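Local coordinates for protein toxin 2A (Paenibacillus larvae, PDB 5URP) that probably acts as a virulence factor by transferring ADP-ribose from NAD+ onto a protein of its host, at residues 31-36 / 152-157; 58-63 / 188-193; 129-134 / 213-218. All coordinates share one frame; numbering follows the deposited sequence.

Interaction 1 (31-36 / 152-157)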
loop_
_atom_site.group_PDB
_atom_site.type_symbol
_atom_site.label_atom_id
_atom_site.label_comp_id
_atom_site.label_asym_id
_atom_site.label_seq_id
_atom_site.Cartn_x
_atom_site.Cartn_y
_atom_site.Cartn_z
ATOM N N GLU A 31 -0.602 -18.756 3.887
ATOM C CA GLU A 31 -1.622 -19.439 4.686
ATOM C C GLU A 31 -1.706 -18.861 6.096
ATOM O O GLU A 31 -2.810 -18.603 6.599
ATOM C CB GLU A 31 -1.362 -20.948 4.708
ATOM C CG GLU A 31 -1.778 -21.621 3.403
ATOM C CD GLU A 31 -3.186 -21.205 2.954
ATOM O OE1 GLU A 31 -4.150 -21.416 3.724
ATOM O OE2 GLU A 31 -3.325 -20.634 1.849
ATOM N N LYS A 32 -0.559 -18.590 6.726
ATOM C CA LYS A 32 -0.569 -17.920 8.025
ATOM C C LYS A 32 -1.178 -16.522 7.936
ATOM O O LYS A 32 -1.968 -16.124 8.807
ATOM C CB LYS A 32 0.848 -17.833 8.593
ATOM C CG LYS A 32 1.295 -19.051 9.405
ATOM C CD LYS A 32 2.713 -18.867 9.964
ATOM C CE LYS A 32 2.820 -17.735 11.000
ATOM N NZ LYS A 32 2.163 -18.062 12.307
ATOM N N ALA A 33 -0.812 -15.759 6.899
ATOM C CA ALA A 33 -1.290 -14.386 6.748
ATOM C C ALA A 33 -2.804 -14.350 6.602
ATOM O O ALA A 33 -3.482 -13.515 7.213
ATOM C CB ALA A 33 -0.631 -13.738 5.526
ATOM N N LYS A 34 -3.347 -15.264 5.808
ATOM C CA LYS A 34 -4.778 -15.305 5.558
ATOM C C LYS A 34 -5.563 -15.545 6.852
ATOM O O LYS A 34 -6.592 -14.901 7.094
ATOM C CB LYS A 34 -5.040 -16.378 4.518
ATOM C CG LYS A 34 -6.211 -16.181 3.613
ATOM C CD LYS A 34 -6.096 -17.147 2.431
ATOM C CE LYS A 34 -7.418 -17.827 2.104
ATOM N NZ LYS A 34 -8.408 -16.912 1.468
ATOM N N LYS A 35 -5.084 -16.448 7.712
ATOM C CA LYS A 35 -5.781 -16.708 8.975
ATOM C C LYS A 35 -5.815 -15.473 9.873
ATOM O O LYS A 35 -6.835 -15.199 10.532
ATOM C CB LYS A 35 -5.109 -17.872 9.710
ATOM C CG LYS A 35 -5.589 -18.074 11.159
ATOM C CD LYS A 35 -5.122 -19.417 11.744
ATOM C CE LYS A 35 -5.777 -19.695 13.097
ATOM N NZ LYS A 35 -7.283 -19.675 13.034
ATOM N N TRP A 36 -4.693 -14.748 9.957
ATOM C CA TRP A 36 -4.611 -13.548 10.784
ATOM C C TRP A 36 -5.511 -12.461 10.235
ATOM O O TRP A 36 -6.268 -11.821 10.983
ATOM C CB TRP A 36 -3.168 -13.059 10.844
ATOM C CG TRP A 36 -2.959 -11.817 11.641
ATOM C CD1 TRP A 36 -2.590 -11.744 12.960
ATOM C CD2 TRP A 36 -3.086 -10.461 11.186
ATOM N NE1 TRP A 36 -2.477 -10.432 13.349
ATOM C CE2 TRP A 36 -2.784 -9.623 12.290
ATOM C CE3 TRP A 36 -3.432 -9.872 9.966
ATOM C CZ2 TRP A 36 -2.810 -8.235 12.202
ATOM C CZ3 TRP A 36 -3.468 -8.492 9.883
ATOM C CH2 TRP A 36 -3.145 -7.690 10.987
ATOM N N SER A 152 -0.060 -5.487 0.870
ATOM C CA SER A 152 -0.355 -6.900 1.082
ATOM C C SER A 152 0.311 -7.412 2.348
ATOM O O SER A 152 1.429 -7.009 2.705
ATOM C CB SER A 152 0.133 -7.766 -0.117
ATOM O OG SER A 152 -0.173 -9.143 0.090
ATOM N N LEU A 153 -0.351 -8.373 3.000
ATOM C CA LEU A 153 0.246 -9.041 4.151
ATOM C C LEU A 153 1.438 -9.903 3.773
ATOM O O LEU A 153 2.232 -10.273 4.643
ATOM C CB LEU A 153 -0.783 -9.917 4.859
ATOM C CG LEU A 153 -1.879 -9.238 5.654
ATOM C CD1 LEU A 153 -2.791 -10.323 6.219
ATOM C CD2 LEU A 153 -1.278 -8.405 6.777
ATOM N N VAL A 154 1.561 -10.266 2.506
ATOM C CA VAL A 154 2.710 -11.055 2.090
ATOM C C VAL A 154 3.437 -10.337 0.962
ATOM O O VAL A 154 2.889 -9.494 0.233
ATOM C CB VAL A 154 2.360 -12.504 1.666
ATOM C CG1 VAL A 154 1.844 -13.269 2.845
ATOM C CG2 VAL A 154 1.416 -12.511 0.512
ATOM N N ASN A 155 4.693 -10.724 0.806
ATOM C CA ASN A 155 5.550 -10.208 -0.250
ATOM C C ASN A 155 5.339 -11.110 -1.460
ATOM O O ASN A 155 6.092 -12.044 -1.694
ATOM C CB ASN A 155 6.992 -10.191 0.221
ATOM C CG ASN A 155 7.921 -9.576 -0.766
ATOM O OD1 ASN A 155 7.516 -9.006 -1.778
ATOM N ND2 ASN A 155 9.201 -9.716 -0.490
ATOM N N GLY A 156 4.265 -10.818 -2.211
ATOM C CA GLY A 156 3.786 -11.739 -3.235
ATOM C C GLY A 156 4.655 -11.734 -4.475
ATOM O O GLY A 156 5.465 -10.820 -4.700
ATOM N N THR A 157 4.486 -12.794 -5.280
ATOM C CA THR A 157 5.286 -12.933 -6.493
ATOM C C THR A 157 5.049 -11.784 -7.466
ATOM O O THR A 157 5.938 -11.456 -8.254
ATOM C CB THR A 157 4.988 -14.277 -7.172
ATOM O OG1 THR A 157 3.592 -14.378 -7.480
ATOM C CG2 THR A 157 5.352 -15.432 -6.276
#

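Interaction 2 (58-63 / 188-193)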
loop_
_atom_site.group_PDB
_atom_site.type_symbol
_atom_site.label_atom_id
_atom_site.label_comp_id
_atom_site.label_asym_id
_atom_site.label_seq_id
_atom_site.Cartn_x
_atom_site.Cartn_y
_atom_site.Cartn_z
ATOM N N LEU A 58 -15.509 -2.475 -5.260
ATOM C CA LEU A 58 -15.343 -1.774 -6.534
ATOM C C LEU A 58 -13.991 -1.098 -6.624
ATOM O O LEU A 58 -13.394 -1.037 -7.708
ATOM C CB LEU A 58 -16.458 -0.771 -6.741
ATOM C CG LEU A 58 -17.841 -1.377 -6.952
ATOM C CD1 LEU A 58 -18.826 -0.244 -7.046
ATOM C CD2 LEU A 58 -17.897 -2.284 -8.199
ATOM N N TYR A 59 -13.489 -0.579 -5.503
ATOM C CA TYR A 59 -12.142 -0.049 -5.473
ATOM C C TYR A 59 -11.133 -1.132 -5.838
ATOM O O TYR A 59 -10.235 -0.902 -6.653
ATOM C CB TYR A 59 -11.853 0.559 -4.071
ATOM C CG TYR A 59 -10.389 0.865 -3.866
ATOM C CD1 TYR A 59 -9.849 2.069 -4.285
ATOM C CD2 TYR A 59 -9.530 -0.070 -3.296
ATOM C CE1 TYR A 59 -8.494 2.340 -4.127
ATOM C CE2 TYR A 59 -8.180 0.181 -3.172
ATOM C CZ TYR A 59 -7.678 1.390 -3.577
ATOM O OH TYR A 59 -6.337 1.621 -3.442
ATOM N N THR A 60 -11.248 -2.316 -5.225
ATOM C CA THR A 60 -10.267 -3.366 -5.505
ATOM C C THR A 60 -10.367 -3.830 -6.953
ATOM O O THR A 60 -9.374 -4.299 -7.516
ATOM C CB THR A 60 -10.423 -4.572 -4.569
ATOM O OG1 THR A 60 -11.664 -5.252 -4.780
ATOM C CG2 THR A 60 -10.204 -4.185 -3.049
ATOM N N ARG A 61 -11.543 -3.706 -7.552
ATOM C CA ARG A 61 -11.725 -4.124 -8.949
ATOM C C ARG A 61 -10.970 -3.211 -9.895
ATOM O O ARG A 61 -10.415 -3.663 -10.896
ATOM C CB ARG A 61 -13.211 -4.126 -9.266
ATOM C CG ARG A 61 -13.616 -4.507 -10.697
ATOM C CD ARG A 61 -15.145 -4.500 -10.860
ATOM N NE ARG A 61 -15.595 -4.721 -12.227
ATOM C CZ ARG A 61 -15.597 -3.770 -13.163
ATOM N NH1 ARG A 61 -15.165 -2.538 -12.822
ATOM N NH2 ARG A 61 -16.022 -4.013 -14.362
ATOM N N ASN A 62 -10.930 -1.919 -9.586
ATOM C CA ASN A 62 -10.280 -0.955 -10.457
ATOM C C ASN A 62 -9.949 0.268 -9.590
ATOM O O ASN A 62 -10.757 1.188 -9.462
ATOM C CB ASN A 62 -11.164 -0.588 -11.621
ATOM C CG ASN A 62 -10.478 0.307 -12.587
ATOM O OD1 ASN A 62 -9.243 0.372 -12.630
ATOM N ND2 ASN A 62 -11.268 1.023 -13.374
ATOM N N ALA A 63 -8.758 0.252 -9.001
ATOM C CA ALA A 63 -8.379 1.306 -8.053
ATOM C C ALA A 63 -7.866 2.574 -8.728
ATOM O O ALA A 63 -7.880 3.645 -8.116
ATOM C CB ALA A 63 -7.306 0.770 -7.108
ATOM N N GLN A 188 -4.852 -11.612 -3.113
ATOM C CA GLN A 188 -3.892 -10.531 -3.003
ATOM C C GLN A 188 -3.558 -10.224 -1.549
ATOM O O GLN A 188 -2.536 -9.581 -1.289
ATOM C CB GLN A 188 -4.409 -9.269 -3.685
ATOM C CG GLN A 188 -4.490 -9.443 -5.209
ATOM C CD GLN A 188 -4.757 -8.158 -5.941
ATOM O OE1 GLN A 188 -5.397 -7.246 -5.432
ATOM N NE2 GLN A 188 -4.301 -8.099 -7.189
ATOM N N LEU A 189 -4.382 -10.708 -0.623
ATOM C CA LEU A 189 -4.198 -10.522 0.827
ATOM C C LEU A 189 -4.000 -9.039 1.167
ATOM O O LEU A 189 -3.093 -8.661 1.910
ATOM C CB LEU A 189 -3.043 -11.352 1.388
ATOM C CG LEU A 189 -3.034 -12.857 1.106
ATOM C CD1 LEU A 189 -2.166 -13.569 2.128
ATOM C CD2 LEU A 189 -4.412 -13.467 1.010
ATOM N N GLU A 190 -4.864 -8.211 0.611
ATOM C CA GLU A 190 -4.689 -6.763 0.656
ATOM C C GLU A 190 -5.073 -6.172 2.015
ATOM O O GLU A 190 -6.145 -6.464 2.557
ATOM C CB GLU A 190 -5.514 -6.088 -0.432
ATOM C CG GLU A 190 -5.391 -4.576 -0.413
ATOM C CD GLU A 190 -6.075 -3.852 -1.559
ATOM O OE1 GLU A 190 -6.426 -4.471 -2.592
ATOM O OE2 GLU A 190 -6.256 -2.625 -1.415
ATOM N N MET A 191 -4.185 -5.332 2.528
ATOM C CA MET A 191 -4.458 -4.438 3.652
ATOM C C MET A 191 -4.585 -3.041 3.053
ATOM O O MET A 191 -3.640 -2.532 2.435
ATOM C CB MET A 191 -3.345 -4.478 4.701
ATOM C CG MET A 191 -3.162 -5.779 5.399
ATOM S SD MET A 191 -4.524 -6.208 6.498
ATOM C CE MET A 191 -4.470 -4.860 7.642
ATOM N N LEU A 192 -5.741 -2.414 3.242
ATOM C CA LEU A 192 -6.018 -1.122 2.642
ATOM C C LEU A 192 -5.858 -0.055 3.708
ATOM O O LEU A 192 -6.499 -0.141 4.757
ATOM C CB LEU A 192 -7.427 -1.106 2.069
ATOM C CG LEU A 192 -7.890 0.165 1.370
ATOM C CD1 LEU A 192 -6.957 0.570 0.258
ATOM C CD2 LEU A 192 -9.311 0.004 0.841
ATOM N N LEU A 193 -5.008 0.917 3.445
ATOM C CA LEU A 193 -4.777 1.997 4.405
ATOM C C LEU A 193 -5.470 3.263 3.913
ATOM O O LEU A 193 -5.670 3.466 2.708
ATOM C CB LEU A 193 -3.280 2.270 4.590
ATOM C CG LEU A 193 -2.407 1.379 5.479
ATOM C CD1 LEU A 193 -0.963 1.489 4.999
ATOM C CD2 LEU A 193 -2.401 1.737 6.922
HETATM O O HOH W 1 -6.693 -4.323 -6.785
#

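Interaction 3 (129-134 / 213-218)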
loop_
_atom_site.group_PDB
_atom_site.type_symbol
_atom_site.label_atom_id
_atom_site.label_comp_id
_atom_site.label_asym_id
_atom_site.label_seq_id
_atom_site.Cartn_x
_atom_site.Cartn_y
_atom_site.Cartn_z
ATOM N N GLU A 129 23.826 5.237 -9.766
ATOM C CA GLU A 129 23.869 6.665 -9.481
ATOM C C GLU A 129 22.488 7.186 -9.094
ATOM O O GLU A 129 22.363 8.005 -8.178
ATOM C CB GLU A 129 24.421 7.426 -10.686
ATOM C CG GLU A 129 25.659 8.221 -10.348
ATOM C CD GLU A 129 26.137 9.069 -11.501
ATOM O OE1 GLU A 129 25.415 10.020 -11.876
ATOM O OE2 GLU A 129 27.228 8.784 -12.035
ATOM N N VAL A 130 21.435 6.718 -9.772
ATOM C CA VAL A 130 20.084 7.150 -9.425
ATOM C C VAL A 130 19.715 6.636 -8.044
ATOM O O VAL A 130 19.090 7.346 -7.247
ATOM C CB VAL A 130 19.074 6.691 -10.494
ATOM C CG1 VAL A 130 17.649 7.074 -10.101
ATOM C CG2 VAL A 130 19.423 7.295 -11.848
ATOM N N ALA A 131 20.079 5.387 -7.740
ATOM C CA ALA A 131 19.777 4.834 -6.426
ATOM C C ALA A 131 20.442 5.642 -5.320
ATOM O O ALA A 131 19.816 5.926 -4.289
ATOM C CB ALA A 131 20.222 3.377 -6.358
ATOM N N LYS A 132 21.712 6.001 -5.503
ATOM C CA LYS A 132 22.410 6.813 -4.505
ATOM C C LYS A 132 21.732 8.168 -4.313
ATOM O O LYS A 132 21.556 8.631 -3.179
ATOM C CB LYS A 132 23.874 6.989 -4.926
ATOM C CG LYS A 132 24.696 7.827 -3.977
ATOM C CD LYS A 132 26.148 7.957 -4.438
ATOM C CE LYS A 132 26.267 8.469 -5.880
ATOM N NZ LYS A 132 25.331 9.600 -6.169
ATOM N N LYS A 133 21.345 8.824 -5.407
ATOM C CA LYS A 133 20.673 10.114 -5.291
ATOM C C LYS A 133 19.319 9.983 -4.590
ATOM O O LYS A 133 18.954 10.831 -3.765
ATOM C CB LYS A 133 20.513 10.738 -6.676
ATOM C CG LYS A 133 21.845 11.090 -7.335
ATOM C CD LYS A 133 21.683 11.437 -8.807
ATOM C CE LYS A 133 23.029 11.662 -9.478
ATOM N NZ LYS A 133 22.891 11.903 -10.942
ATOM N N ILE A 134 18.556 8.932 -4.908
ATOM C CA ILE A 134 17.274 8.713 -4.249
ATOM C C ILE A 134 17.485 8.464 -2.769
ATOM O O ILE A 134 16.748 8.991 -1.931
ATOM C CB ILE A 134 16.507 7.544 -4.903
ATOM C CG1 ILE A 134 16.023 7.959 -6.298
ATOM C CG2 ILE A 134 15.349 7.105 -4.012
ATOM C CD1 ILE A 134 15.305 6.863 -7.065
ATOM N N GLN A 213 17.122 -6.564 -10.294
ATOM C CA GLN A 213 17.379 -5.754 -9.114
ATOM C C GLN A 213 16.224 -4.793 -8.877
ATOM O O GLN A 213 15.496 -4.406 -9.797
ATOM C CB GLN A 213 18.688 -4.973 -9.269
ATOM C CG GLN A 213 19.897 -5.864 -9.485
ATOM C CD GLN A 213 21.200 -5.107 -9.566
ATOM O OE1 GLN A 213 21.229 -3.871 -9.633
ATOM N NE2 GLN A 213 22.304 -5.851 -9.589
ATOM N N ARG A 214 16.067 -4.406 -7.616
ATOM C CA ARG A 214 15.010 -3.495 -7.224
ATOM C C ARG A 214 15.533 -2.538 -6.168
ATOM O O ARG A 214 16.566 -2.765 -5.536
ATOM C CB ARG A 214 13.785 -4.231 -6.648
ATOM C CG ARG A 214 13.088 -5.145 -7.639
ATOM C CD ARG A 214 12.015 -5.968 -6.977
ATOM N NE ARG A 214 12.559 -6.994 -6.096
ATOM C CZ ARG A 214 11.811 -7.731 -5.284
ATOM N NH1 ARG A 214 10.497 -7.532 -5.228
ATOM N NH2 ARG A 214 12.374 -8.663 -4.526
ATOM N N LEU A 215 14.807 -1.450 -5.995
ATOM C CA LEU A 215 15.041 -0.554 -4.877
ATOM C C LEU A 215 14.089 -0.934 -3.751
ATOM O O LEU A 215 12.874 -0.945 -3.951
ATOM C CB LEU A 215 14.814 0.894 -5.298
ATOM C CG LEU A 215 15.510 1.970 -4.510
ATOM C CD1 LEU A 215 17.026 1.916 -4.747
ATOM C CD2 LEU A 215 14.918 3.267 -4.995
ATOM N N LYS A 216 14.638 -1.219 -2.573
ATOM C CA LYS A 216 13.852 -1.584 -1.411
ATOM C C LYS A 216 13.750 -0.385 -0.482
ATOM O O LYS A 216 14.772 0.208 -0.137
ATOM C CB LYS A 216 14.455 -2.760 -0.645
ATOM C CG LYS A 216 13.428 -3.283 0.375
ATOM C CD LYS A 216 13.920 -4.400 1.238
ATOM C CE LYS A 216 12.833 -4.760 2.281
ATOM N NZ LYS A 216 13.363 -5.672 3.321
ATOM N N VAL A 217 12.526 -0.057 -0.087
ATOM C CA VAL A 217 12.225 1.078 0.782
ATOM C C VAL A 217 11.650 0.505 2.066
ATOM O O VAL A 217 10.638 -0.195 2.026
ATOM C CB VAL A 217 11.218 2.023 0.124
ATOM C CG1 VAL A 217 10.829 3.170 1.083
ATOM C CG2 VAL A 217 11.790 2.533 -1.212
ATOM N N GLU A 218 12.286 0.785 3.194
ATOM C CA GLU A 218 11.786 0.334 4.487
ATOM C C GLU A 218 11.226 1.565 5.184
ATOM O O GLU A 218 11.941 2.552 5.340
ATOM C CB GLU A 218 12.882 -0.351 5.309
ATOM C CG GLU A 218 13.283 -1.650 4.640
ATOM C CD GLU A 218 14.575 -2.257 5.126
ATOM O OE1 GLU A 218 15.108 -1.820 6.153
ATOM O OE2 GLU A 218 15.041 -3.219 4.463
#

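Interaction 1 (31-36 / 152-157)
With CG opposite the backbone N (chi1 179°), the Trp36 indole leans from helix 30-45 toward Leu153 in the loop, while Leu153 places CG opposite its own carbonyl carbon and runs on extended (chi2 178°). The contact is a helix-on-loop packing in the ADP-ribosyltransferase fold, made where strand 149-152 ends in a Ser-Thr-Ser sequence of the kind that marks the R-S-E class of these enzymes. The two side chains meet at about a right angle: CE3 and CZ3 of the benzo ring meet the two methyls of Leu153, with Trp36 CZ3 3.8 Å from Leu153 CD2, which is oblique to the ring, and Trp36 CE3 3.8 Å from Leu153 CD1. CD1 also presses on the helix backbone, 3.4 Å from Ala33 O. One turn back along the helix, Ala33 CB touches two successive loop residues, 3.9 Å from Leu153 CB and 3.7 Å from Val154 CG1. Consistent with the small side chain, the CA atoms of Ala33 and Leu153 are 6.1 Å apart. The side chains meet one another through apolar atoms alone, and the polar end of the indole faces other company: Trp36 NE1 is hydrogen-bonded to Asp99 OD2, and Phe26 meets the ring at a steep angle. Tyr178 and Val101 add further cover to Leu153. The loop that carries the leucine is itself pinned by an ST turn, in which Val154 N donates to Ser152 OG over 3.2 Å, nearly straight at 164°.

Interaction 2 (58-63 / 188-193)
Tyr59, on the last turn of helix 50-61, packs against Leu192 and Glu190, alternate residues of strand 190-193 that point the same way. The tight part is the tyrosine. Its CE2 is 3.7 Å from Leu192 CD1, the methyl lying oblique to the ring, and Ala63 CB sits 3.5 Å above the plane of the Tyr59 ring, offset toward the rim. Glu190 comes at the ring edge, nearly in its plane, with OE2 3.8 Å from Tyr59 CE2; the carboxylate is turned 63° against the ring. Glu190 has CG opposite its backbone N (chi1 179°) and an extended chain, which carry this carboxylate across to the helix, where OE1 lies 3.8 Å from Thr60 CG2. The buried oxygens are satisfied by neighbours: Ser150 OG is hydrogen-bonded to both Glu190 OE2 and Tyr59 OH, and Asn67 ND2 also reaches that hydroxyl. Gln188, Leu189 and Glu190 spell the Q-x-E signature of C3-like toxins, whose glutamate is catalytic in relatives; Tyr59 and Ser150 would then form its second shell. The Gln188 side is looser. A water donates to Thr60 O at 2.8 Å and only weakly to Gln188 OE1 at 3.5 Å, and a glycerol, probably from the crystallisation liquor, is hydrogen-bonded to Glu190 OE1. The contact thus lays the end of helix 50-61 against the middle strand of the small antiparallel sheet, between 149-152 and 177-178, while Leu189 turns to helix 30-45 and Leu193 to strand 164-170.

Interaction 3 (129-134 / 213-218)
Leu215 projects from strand 214-221 and spreads its two methyls over adjacent turns of helix 128-138, so that one side chain meets both Ala131 and Ile134. Its CG lies roughly opposite the backbone N (chi1 -156°), and chi2 near 69° turns the fork toward the helix. CD1 goes to Ala131, 3.9 Å from its CB. CD2 goes to Ile134, 4.0 Å from CG2 and 4.2 Å from CD1, in an oblique approach. Ile134 offers both branches because CG2 stands opposite the backbone N while CG1 stands opposite the carbonyl carbon and the chain runs on straight. All these touches are van der Waals contacts between buried aliphatic groups, characteristic of a helix resting on a sheet. Lys216, the next residue of the strand, points to the other face: its four torsions are all extended, and NZ bridges to Glu218 OE2 at 3.2 Å, arriving 35° out of the carboxylate plane, with Glu167 OE1 as a second partner. On the outer side of the helix, Lys133 NZ and Glu129 OE1 form a salt bridge with a weak hydrogen bond one turn apart, between poorly ordered side chains. In the fold, strand 214-221 runs between 164-170, which is parallel to it, and antiparallel 197-207 in the five-stranded sheet. Ile204 and Ile206 of the latter touch Leu215 and Ala131, respectively, Val126 of the short hairpin also meets Ala131, and Phe112 and Phe116 close on Ile134 from the loop before that hairpin.

Overall arrangement
All three contacts are largely buried, Trp36 of interaction 1 being the partly exposed exception, and each sets a helix against a strand or the loop following one. Interactions 1 and 2 belong together: their helices follow each other in the chain, and their second segments meet through Ser152 OG and Gln188 O, Leu153 N and Leu189 O, and the packing of Leu153 on Met191, all around the small three-stranded sheet. Interaction 2 lies nearest the chain's centre and alone brings a carboxylate and water into the interface, consistent with a place at the probable active site. Interaction 3, about 26 Å away between centres, lies across the chain's centre from it and is purely aliphatic packing on the five-stranded sheet.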